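Local coordinates for oligopeptide-binding protein AppA (Bacillus subtilis, PDB 1XOC), which binds oligopeptides such as tetra- and pentapeptides for uptake by an ABC permease that serves sporulation and genetic competence, at residues A225-E229 and F240-D246; F362-N367 and D411-M417; D426-H432 and M454-K458. One frame throughout, in Å; residues are numbered along the deposited sequence.

Contact 1: A225-E229 and F240-D246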
loop_
_atom_site.group_PDB
_atom_site.type_symbol
_atom_site.label_atom_id
_atom_site.label_comp_id
_atom_site.label_asym_id
_atom_site.label_seq_id
_atom_site.Cartn_x
_atom_site.Cartn_y
_atom_site.Cartn_z
ATOM N N ALA A 225 3.643 -13.967 -12.752
ATOM C CA ALA A 225 4.032 -12.834 -13.584
ATOM C C ALA A 225 4.384 -13.295 -15.003
ATOM O O ALA A 225 4.100 -12.581 -15.958
ATOM C CB ALA A 225 5.211 -12.094 -12.955
ATOM N N ASN A 226 4.973 -14.474 -15.138
ATOM C CA ASN A 226 5.367 -14.973 -16.461
ATOM C C ASN A 226 4.132 -15.283 -17.303
ATOM O O ASN A 226 4.097 -14.990 -18.500
ATOM C CB ASN A 226 6.266 -16.203 -16.370
ATOM C CG ASN A 226 7.678 -15.884 -15.855
ATOM O OD1 ASN A 226 8.431 -16.805 -15.488
ATOM N ND2 ASN A 226 8.055 -14.613 -15.853
ATOM N N ALA A 227 3.117 -15.868 -16.666
ATOM C CA ALA A 227 1.861 -16.155 -17.344
ATOM C C ALA A 227 1.166 -14.880 -17.779
ATOM O O ALA A 227 0.584 -14.849 -18.860
ATOM C CB ALA A 227 0.934 -17.008 -16.449
ATOM N N ALA A 228 1.235 -13.824 -16.959
ATOM C CA ALA A 228 0.602 -12.565 -17.276
ATOM C C ALA A 228 1.304 -11.936 -18.456
ATOM O O ALA A 228 0.671 -11.348 -19.323
ATOM C CB ALA A 228 0.675 -11.626 -16.093
ATOM N N GLU A 229 2.623 -12.019 -18.480
ATOM C CA GLU A 229 3.389 -11.520 -19.637
ATOM C C GLU A 229 3.017 -12.249 -20.926
ATOM O O GLU A 229 2.813 -11.618 -21.973
ATOM C CB GLU A 229 4.886 -11.602 -19.368
ATOM C CG GLU A 229 5.312 -10.579 -18.366
ATOM C CD GLU A 229 4.948 -9.176 -18.806
ATOM O OE1 GLU A 229 4.731 -8.955 -20.031
ATOM O OE2 GLU A 229 4.874 -8.279 -17.938
ATOM N N PHE A 240 -0.797 -3.928 -17.969
ATOM C CA PHE A 240 -0.019 -4.729 -17.019
ATOM C C PHE A 240 1.256 -4.006 -16.626
ATOM O O PHE A 240 1.889 -3.379 -17.471
ATOM C CB PHE A 240 0.316 -6.110 -17.631
ATOM C CG PHE A 240 0.915 -7.070 -16.647
ATOM C CD1 PHE A 240 0.244 -7.367 -15.487
ATOM C CD2 PHE A 240 2.168 -7.597 -16.835
ATOM C CE1 PHE A 240 0.810 -8.241 -14.557
ATOM C CE2 PHE A 240 2.748 -8.461 -15.874
ATOM C CZ PHE A 240 2.072 -8.763 -14.764
ATOM N N ASN A 241 1.658 -4.155 -15.351
ATOM C CA ASN A 241 2.954 -3.698 -14.848
ATOM C C ASN A 241 3.994 -4.764 -15.121
ATOM O O ASN A 241 4.110 -5.751 -14.377
ATOM C CB ASN A 241 2.854 -3.428 -13.345
ATOM C CG ASN A 241 4.090 -2.711 -12.777
ATOM O OD1 ASN A 241 5.100 -2.481 -13.463
ATOM N ND2 ASN A 241 3.995 -2.361 -11.495
ATOM N N VAL A 242 4.712 -4.602 -16.215
ATOM C CA VAL A 242 5.677 -5.588 -16.665
ATOM C C VAL A 242 6.919 -5.590 -15.783
ATOM O O VAL A 242 7.542 -4.538 -15.591
ATOM C CB VAL A 242 6.136 -5.271 -18.117
ATOM C CG1 VAL A 242 7.172 -6.263 -18.593
ATOM C CG2 VAL A 242 4.925 -5.207 -19.035
ATOM N N PRO A 243 7.335 -6.764 -15.290
ATOM C CA PRO A 243 8.619 -6.828 -14.568
ATOM C C PRO A 243 9.779 -6.291 -15.399
ATOM O O PRO A 243 9.837 -6.525 -16.601
ATOM C CB PRO A 243 8.817 -8.335 -14.352
ATOM C CG PRO A 243 7.446 -8.894 -14.334
ATOM C CD PRO A 243 6.675 -8.085 -15.341
ATOM N N ALA A 244 10.732 -5.619 -14.760
ATOM C CA ALA A 244 11.865 -5.031 -15.502
ATOM C C ALA A 244 12.637 -6.021 -16.363
ATOM O O ALA A 244 13.100 -5.679 -17.456
ATOM C CB ALA A 244 12.831 -4.350 -14.552
ATOM N N THR A 245 12.796 -7.250 -15.870
ATOM C CA THR A 245 13.519 -8.273 -16.589
ATOM C C THR A 245 12.841 -8.650 -17.908
ATOM O O THR A 245 13.501 -9.149 -18.812
ATOM C CB THR A 245 13.729 -9.544 -15.718
ATOM O OG1 THR A 245 12.477 -9.997 -15.216
ATOM C CG2 THR A 245 14.622 -9.244 -14.527
ATOM N N ASP A 246 11.538 -8.381 -18.022
ATOM C CA ASP A 246 10.785 -8.675 -19.241
ATOM C C ASP A 246 10.567 -7.454 -20.153
ATOM O O ASP A 246 9.828 -7.550 -21.133
ATOM C CB ASP A 246 9.423 -9.269 -18.872
ATOM C CG ASP A 246 9.541 -10.614 -18.184
ATOM O OD1 ASP A 246 8.920 -10.795 -17.125
ATOM O OD2 ASP A 246 10.255 -11.487 -18.711
#
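Helix 225-234 packs here against the strand that follows it, the short strand 240-241 at the border of the mixed sheet, and Ala228 and Glu229 hold Phe240 from two directions. This is helix-on-sheet packing within the type of fold shared by periplasmic-binding proteins. Phe240 and Val242 are fixed by backbone bonds to Ala494 and His492 of strand 483-496; His492, with Asp304, binds a zinc ion.

The evidence for a ring held on two sides is direct. Ala228 CB lies over one face of Phe240, 3.8 Å from the centroid and 26° off the normal, displaced toward the rim, which makes it a CH-pi contact. Glu229 meets the ring at its edge, in plane, with OE2 3.0 Å from CE2. Its chain bends at chi2 (-57°), which brings the carboxylate to the ring edge, the two planes 60° apart. The same oxygen also faces carbon on its other neighbours, 3.1 Å from Val242 CG1.

OE2 is buried without a polar partner in the model, but so many short O...C approaches make its position tight and somewhat doubtful; if placed correctly, it may be held protonated. Asp246 OD1, 4.8 Å from Glu229 OE2, might add to that effect, although its charge is matched by a salt bridge to Lys371. Asn241 points away from the helix and packs on an aromatic side chain of the bound peptide. At the Pro243 end, Ala225 CB rests 4.1 Å from the ring carbon CG, while Pro243 CD comes within 3.2 Å of Glu229 OE2.

Contact 2: F362-N367 and D411-M417; sequences FTLKTN and DFDAMVM
Thr363 and Asp413 meet where the two chains come together: Thr363 N points almost straight (177°) at Asp413 OD2, 2.9 Å away, and uses the anti lone pair of that oxygen. Beside this bond the main chains are still drawing closer, for Ala414 N reaches Thr363 O only weakly, and a water spans the gap by donating to Thr363 O and accepting from Asp413 N. Regular parallel pairing follows, with Lys365 N to Ala414 O at 3.1 Å and Val416 N to Lys365 O at 2.9 Å. Thr366 then donates from OG1 to Val416 O over 2.8 Å, arriving 33° out of the carbonyl plane.

On one face of the sheet Leu364 CD1 touches Ala414 CB at 3.7 Å and also reaches Val416 CG2. On the other, Lys365 runs extended beyond CG past Phe412 CB. With CG beside the backbone N (chi1 -71°), its chain leads back toward the start of the partner segment, where NZ donates to Asp411 O over 2.8 Å and also to Gln404 OE1 of helix 398-405. Asp411 OD1 stays 4.0 Å from Lys365 NZ, too far for a salt bridge. A methionine in place of Lys365 would probably leave the Asp411 carbonyl and Gln404 OE1 without the ammonium donor they share, setting the loop before the strand freer to move.

Farther out, Phe278 meets the Phe362 ring edge-to-face and Trp271 touches Phe362 and Ala414. Arg373 binds Asn367 OD1, and Asn367 ND2 bonds to the backbone of the bound peptide. Strand 358-367 thus lies between parallel neighbours 390-396 and 414-420, with helices 371-385 and 398-405 linking successive strands, the beta-alpha-beta topology of a periplasmic-binding-protein lobe.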
loop_
_atom_site.group_PDB
_atom_site.type_symbol
_atom_site.label_atom_id
_atom_site.label_comp_id
_atom_site.label_asym_id
_atom_site.label_seq_id
_atom_site.Cartn_x
_atom_site.Cartn_y
_atom_site.Cartn_z
ATOM N N PHE A 362 14.477 -20.141 10.387
ATOM C CA PHE A 362 13.156 -19.537 10.227
ATOM C C PHE A 362 12.635 -19.665 8.799
ATOM O O PHE A 362 13.367 -20.006 7.880
ATOM C CB PHE A 362 13.179 -18.057 10.642
ATOM C CG PHE A 362 14.012 -17.183 9.750
ATOM C CD1 PHE A 362 13.423 -16.463 8.701
ATOM C CD2 PHE A 362 15.377 -17.068 9.955
ATOM C CE1 PHE A 362 14.196 -15.680 7.878
ATOM C CE2 PHE A 362 16.148 -16.298 9.151
ATOM C CZ PHE A 362 15.560 -15.569 8.110
ATOM N N THR A 363 11.357 -19.329 8.637
ATOM C CA THR A 363 10.693 -19.319 7.343
ATOM C C THR A 363 10.512 -17.877 6.826
ATOM O O THR A 363 10.004 -16.975 7.529
ATOM C CB THR A 363 9.354 -20.051 7.428
ATOM O OG1 THR A 363 9.600 -21.409 7.830
ATOM C CG2 THR A 363 8.595 -20.032 6.097
ATOM N N LEU A 364 10.956 -17.661 5.580
ATOM C CA LEU A 364 10.769 -16.402 4.859
ATOM C C LEU A 364 9.647 -16.539 3.828
ATOM O O LEU A 364 9.767 -17.271 2.827
ATOM C CB LEU A 364 12.060 -16.023 4.153
ATOM C CG LEU A 364 12.141 -14.694 3.384
ATOM C CD1 LEU A 364 11.928 -13.486 4.275
ATOM C CD2 LEU A 364 13.479 -14.568 2.685
ATOM N N LYS A 365 8.564 -15.793 4.062
ATOM C CA LYS A 365 7.405 -15.815 3.182
ATOM C C LYS A 365 7.422 -14.674 2.172
ATOM O O LYS A 365 7.959 -13.586 2.447
ATOM C CB LYS A 365 6.113 -15.676 3.992
ATOM C CG LYS A 365 5.730 -16.848 4.812
ATOM C CD LYS A 365 4.455 -16.588 5.618
ATOM C CE LYS A 365 3.964 -17.889 6.220
ATOM N NZ LYS A 365 2.804 -17.728 7.146
ATOM N N THR A 366 6.797 -14.899 1.017
ATOM C CA THR A 366 6.450 -13.785 0.120
ATOM C C THR A 366 5.257 -14.158 -0.730
ATOM O O THR A 366 4.781 -15.310 -0.626
ATOM C CB THR A 366 7.633 -13.343 -0.779
ATOM O OG1 THR A 366 7.325 -12.031 -1.305
ATOM C CG2 THR A 366 7.870 -14.287 -1.901
ATOM N N ASN A 367 4.775 -13.246 -1.568
ATOM C CA ASN A 367 3.527 -13.483 -2.291
ATOM C C ASN A 367 3.663 -14.188 -3.637
ATOM O O ASN A 367 4.479 -13.798 -4.479
ATOM C CB ASN A 367 2.725 -12.185 -2.462
ATOM C CG ASN A 367 3.531 -11.059 -3.043
ATOM O OD1 ASN A 367 4.547 -10.666 -2.479
ATOM N ND2 ASN A 367 3.062 -10.513 -4.165
ATOM N N ASP A 411 1.340 -13.852 11.511
ATOM C CA ASP A 411 1.704 -15.260 11.369
ATOM C C ASP A 411 2.801 -15.385 10.321
ATOM O O ASP A 411 2.571 -15.882 9.211
ATOM C CB ASP A 411 0.452 -16.020 10.965
ATOM C CG ASP A 411 0.691 -17.495 10.743
ATOM O OD1 ASP A 411 -0.088 -18.068 9.954
ATOM O OD2 ASP A 411 1.655 -18.057 11.297
ATOM N N PHE A 412 3.977 -14.876 10.685
ATOM C CA PHE A 412 5.177 -14.941 9.850
ATOM C C PHE A 412 6.398 -14.736 10.748
ATOM O O PHE A 412 6.296 -14.081 11.792
ATOM C CB PHE A 412 5.134 -13.886 8.725
ATOM C CG PHE A 412 5.224 -12.465 9.205
ATOM C CD1 PHE A 412 4.120 -11.827 9.724
ATOM C CD2 PHE A 412 6.413 -11.784 9.145
ATOM C CE1 PHE A 412 4.199 -10.488 10.159
ATOM C CE2 PHE A 412 6.482 -10.423 9.555
ATOM C CZ PHE A 412 5.374 -9.813 10.075
ATOM N N ASP A 413 7.529 -15.326 10.357
ATOM C CA ASP A 413 8.830 -15.058 10.989
ATOM C C ASP A 413 9.452 -13.857 10.291
ATOM O O ASP A 413 9.859 -12.867 10.921
ATOM C CB ASP A 413 9.784 -16.233 10.804
ATOM C CG ASP A 413 9.299 -17.527 11.447
ATOM O OD1 ASP A 413 8.541 -17.478 12.441
ATOM O OD2 ASP A 413 9.716 -18.594 10.942
ATOM N N ALA A 414 9.464 -13.905 8.957
ATOM C CA ALA A 414 9.978 -12.795 8.145
ATOM C C ALA A 414 9.251 -12.812 6.820
ATOM O O ALA A 414 8.760 -13.844 6.403
ATOM C CB ALA A 414 11.473 -12.914 7.936
ATOM N N MET A 415 9.167 -11.667 6.147
ATOM C CA MET A 415 8.546 -11.647 4.830
ATOM C C MET A 415 9.193 -10.661 3.901
ATOM O O MET A 415 9.664 -9.627 4.343
ATOM C CB MET A 415 7.061 -11.356 4.930
ATOM C CG MET A 415 6.735 -9.984 5.415
ATOM S SD MET A 415 4.953 -9.725 5.489
ATOM C CE MET A 415 4.916 -8.184 6.418
ATOM N N VAL A 416 9.220 -11.000 2.619
ATOM C CA VAL A 416 9.609 -10.044 1.576
ATOM C C VAL A 416 8.330 -9.373 1.099
ATOM O O VAL A 416 7.424 -10.025 0.627
ATOM C CB VAL A 416 10.324 -10.736 0.395
ATOM C CG1 VAL A 416 10.702 -9.680 -0.659
ATOM C CG2 VAL A 416 11.538 -11.525 0.868
ATOM N N MET A 417 8.240 -8.041 1.224
ATOM C CA MET A 417 6.939 -7.365 1.093
ATOM C C MET A 417 7.181 -5.965 0.603
ATOM O O MET A 417 8.320 -5.521 0.601
ATOM C CB MET A 417 6.221 -7.344 2.427
ATOM C CG MET A 417 4.779 -6.877 2.471
ATOM S SD MET A 417 3.696 -7.491 1.204
ATOM C CE MET A 417 3.864 -9.249 1.373
HETATM O O HOH W 1 7.141 -17.000 7.990
#

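Contact 3: D426-H432 and M454-K458; sequences DQYDIFH and MKDAK
Met454 opens the second segment by lying along the turn from Gln427 to His432. Its SD lies 3.8 Å from Gln427 O, and the turn at chi3 (-80°) carries CE on to His432 N, 3.7 Å away, and similarly close to Phe431 O. Met454 O is tied back through a water to Asp426 OD2, the oxygen that also accepts a capping bond from Tyr428 N over 2.9 Å.

Lys455 adds little: its CB is 4.2 Å from His432 CE1, and its N approaches the edge of the Tyr428 ring. Lys458 supplies the polar grip. It is extended as far as CE, which sits over a face of Tyr428, 3.6 Å from the centroid and 15° off the normal. The last torsion then bends NZ into a cation-pi position 4.2 Å from the same centroid. From there NZ donates to Asp426 OD1, a 3.0 Å salt bridge on the syn side, 28° out of the carboxylate plane; Asp145 gives it a second anionic partner. His432 CB lies over the rim of the opposite face of Tyr428, whose hydroxyl bonds to Glu124 and Ser434.

Ile430 packs on the bound peptide. Helix 463-480 backs both segments, with Tyr466 against Asp426, Ile473 against Met454 and Ile477 against Phe431.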
loop_
_atom_site.group_PDB
_atom_site.type_symbol
_atom_site.label_atom_id
_atom_site.label_comp_id
_atom_site.label_asym_id
_atom_site.label_seq_id
_atom_site.Cartn_x
_atom_site.Cartn_y
_atom_site.Cartn_z
ATOM N N ASP A 426 4.208 10.317 6.620
ATOM C CA ASP A 426 4.126 10.191 8.090
ATOM C C ASP A 426 4.264 8.683 8.425
ATOM O O ASP A 426 3.404 7.842 8.042
ATOM C CB ASP A 426 2.822 10.821 8.662
ATOM C CG ASP A 426 2.721 10.730 10.216
ATOM O OD1 ASP A 426 1.790 11.344 10.843
ATOM O OD2 ASP A 426 3.594 10.074 10.828
ATOM N N GLN A 427 5.360 8.366 9.124
ATOM C CA GLN A 427 5.781 7.007 9.465
ATOM C C GLN A 427 5.045 6.433 10.672
ATOM O O GLN A 427 5.229 5.268 11.005
ATOM C CB GLN A 427 7.272 7.010 9.814
ATOM C CG GLN A 427 8.193 7.523 8.725
ATOM C CD GLN A 427 7.974 6.840 7.443
ATOM O OE1 GLN A 427 7.786 7.490 6.399
ATOM N NE2 GLN A 427 7.952 5.510 7.486
ATOM N N TYR A 428 4.258 7.259 11.344
ATOM C CA TYR A 428 3.517 6.858 12.537
ATOM C C TYR A 428 2.678 5.590 12.272
ATOM O O TYR A 428 2.648 4.684 13.095
ATOM C CB TYR A 428 2.628 8.015 12.977
ATOM C CG TYR A 428 1.758 7.761 14.173
ATOM C CD1 TYR A 428 2.123 8.181 15.444
ATOM C CD2 TYR A 428 0.519 7.144 14.019
ATOM C CE1 TYR A 428 1.285 7.967 16.528
ATOM C CE2 TYR A 428 -0.313 6.931 15.093
ATOM C CZ TYR A 428 0.078 7.330 16.340
ATOM O OH TYR A 428 -0.775 7.121 17.408
ATOM N N ASP A 429 1.992 5.536 11.128
ATOM C CA ASP A 429 1.049 4.455 10.851
ATOM C C ASP A 429 1.735 3.098 10.842
ATOM O O ASP A 429 1.117 2.090 11.173
ATOM C CB ASP A 429 0.317 4.679 9.498
ATOM C CG ASP A 429 -0.720 5.796 9.549
ATOM O OD1 ASP A 429 -0.989 6.324 10.652
ATOM O OD2 ASP A 429 -1.309 6.149 8.469
ATOM N N ILE A 430 3.000 3.078 10.446
ATOM C CA ILE A 430 3.744 1.843 10.239
ATOM C C ILE A 430 4.705 1.509 11.389
ATOM O O ILE A 430 4.901 0.341 11.690
ATOM C CB ILE A 430 4.519 1.918 8.884
ATOM C CG1 ILE A 430 3.506 1.958 7.712
ATOM C CG2 ILE A 430 5.468 0.758 8.733
ATOM C CD1 ILE A 430 4.166 2.232 6.341
ATOM N N PHE A 431 5.288 2.512 12.024
ATOM C CA PHE A 431 6.364 2.293 13.018
ATOM C C PHE A 431 6.085 2.714 14.457
ATOM O O PHE A 431 6.845 2.351 15.374
ATOM C CB PHE A 431 7.664 2.939 12.543
ATOM C CG PHE A 431 8.216 2.354 11.254
ATOM C CD1 PHE A 431 8.687 1.053 11.202
ATOM C CD2 PHE A 431 8.252 3.109 10.095
ATOM C CE1 PHE A 431 9.193 0.530 10.006
ATOM C CE2 PHE A 431 8.744 2.566 8.900
ATOM C CZ PHE A 431 9.233 1.279 8.888
ATOM N N HIS A 432 5.040 3.496 14.709
ATOM C CA HIS A 432 4.711 3.824 16.103
ATOM C C HIS A 432 4.194 2.556 16.828
ATOM O O HIS A 432 3.415 1.795 16.284
ATOM C CB HIS A 432 3.709 4.968 16.167
ATOM C CG HIS A 432 3.572 5.549 17.533
ATOM N ND1 HIS A 432 4.180 6.728 17.917
ATOM C CD2 HIS A 432 2.882 5.121 18.608
ATOM C CE1 HIS A 432 3.873 6.984 19.172
ATOM N NE2 HIS A 432 3.097 6.020 19.624
ATOM N N MET A 454 7.647 10.831 16.442
ATOM C CA MET A 454 6.544 10.659 15.487
ATOM C C MET A 454 5.238 11.294 15.956
ATOM O O MET A 454 4.536 11.937 15.177
ATOM C CB MET A 454 6.337 9.166 15.202
ATOM C CG MET A 454 7.449 8.564 14.344
ATOM S SD MET A 454 7.197 6.842 13.834
ATOM C CE MET A 454 7.695 5.945 15.297
ATOM N N LYS A 455 4.914 11.104 17.230
ATOM C CA LYS A 455 3.750 11.727 17.837
ATOM C C LYS A 455 3.874 13.259 17.828
ATOM O O LYS A 455 2.950 13.962 17.400
ATOM C CB LYS A 455 3.586 11.214 19.270
ATOM C CG LYS A 455 2.323 11.667 19.999
ATOM C CD LYS A 455 2.512 11.520 21.516
ATOM C CE LYS A 455 1.346 12.076 22.313
ATOM N NZ LYS A 455 1.595 12.017 23.793
ATOM N N ASP A 456 5.015 13.771 18.295
ATOM C CA ASP A 456 5.231 15.224 18.375
ATOM C C ASP A 456 5.294 15.862 16.985
ATOM O O ASP A 456 4.881 17.004 16.808
ATOM C CB ASP A 456 6.502 15.566 19.176
ATOM C CG ASP A 456 6.394 15.212 20.677
ATOM O OD1 ASP A 456 5.290 14.909 21.203
ATOM O OD2 ASP A 456 7.448 15.239 21.341
ATOM N N ALA A 457 5.757 15.109 15.987
ATOM C CA ALA A 457 5.858 15.626 14.612
ATOM C C ALA A 457 4.506 16.029 14.035
ATOM O O ALA A 457 4.436 16.923 13.199
ATOM C CB ALA A 457 6.543 14.620 13.697
ATOM N N LYS A 458 3.436 15.393 14.506
ATOM C CA LYS A 458 2.089 15.659 13.997
ATOM C C LYS A 458 1.631 17.081 14.197
ATOM O O LYS A 458 0.756 17.531 13.479
ATOM C CB LYS A 458 1.048 14.751 14.656
ATOM C CG LYS A 458 1.195 13.304 14.294
ATOM C CD LYS A 458 0.159 12.449 14.983
ATOM C CE LYS A 458 0.210 11.008 14.465
ATOM N NZ LYS A 458 -0.212 10.890 13.020
HETATM O O HOH W 2 4.766 11.482 12.596
#

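Contact 2 is the buried one of the three, whereas contacts 1 and 3 are each partly buried. Contacts 1 and 2 reach the same mixed sheet and share helix 371-385, through Lys371 in one and Arg373 and Ala377 in the other, yet their nearest atoms stay about 8 Å apart. Contact 3 lies across the chain's centre from contact 1, about 35 Å between centres, and follows contact 2 directly through strand 414-420 and helix 428-431. Chemistry changes with place: main-chain pairing inside the sheet, carbon packing around a buried carboxylate at its border, and a salt bridge whose lysine lies over an aromatic face, where a helical turn meets a helix. Each contact has a residue touching the bound peptide.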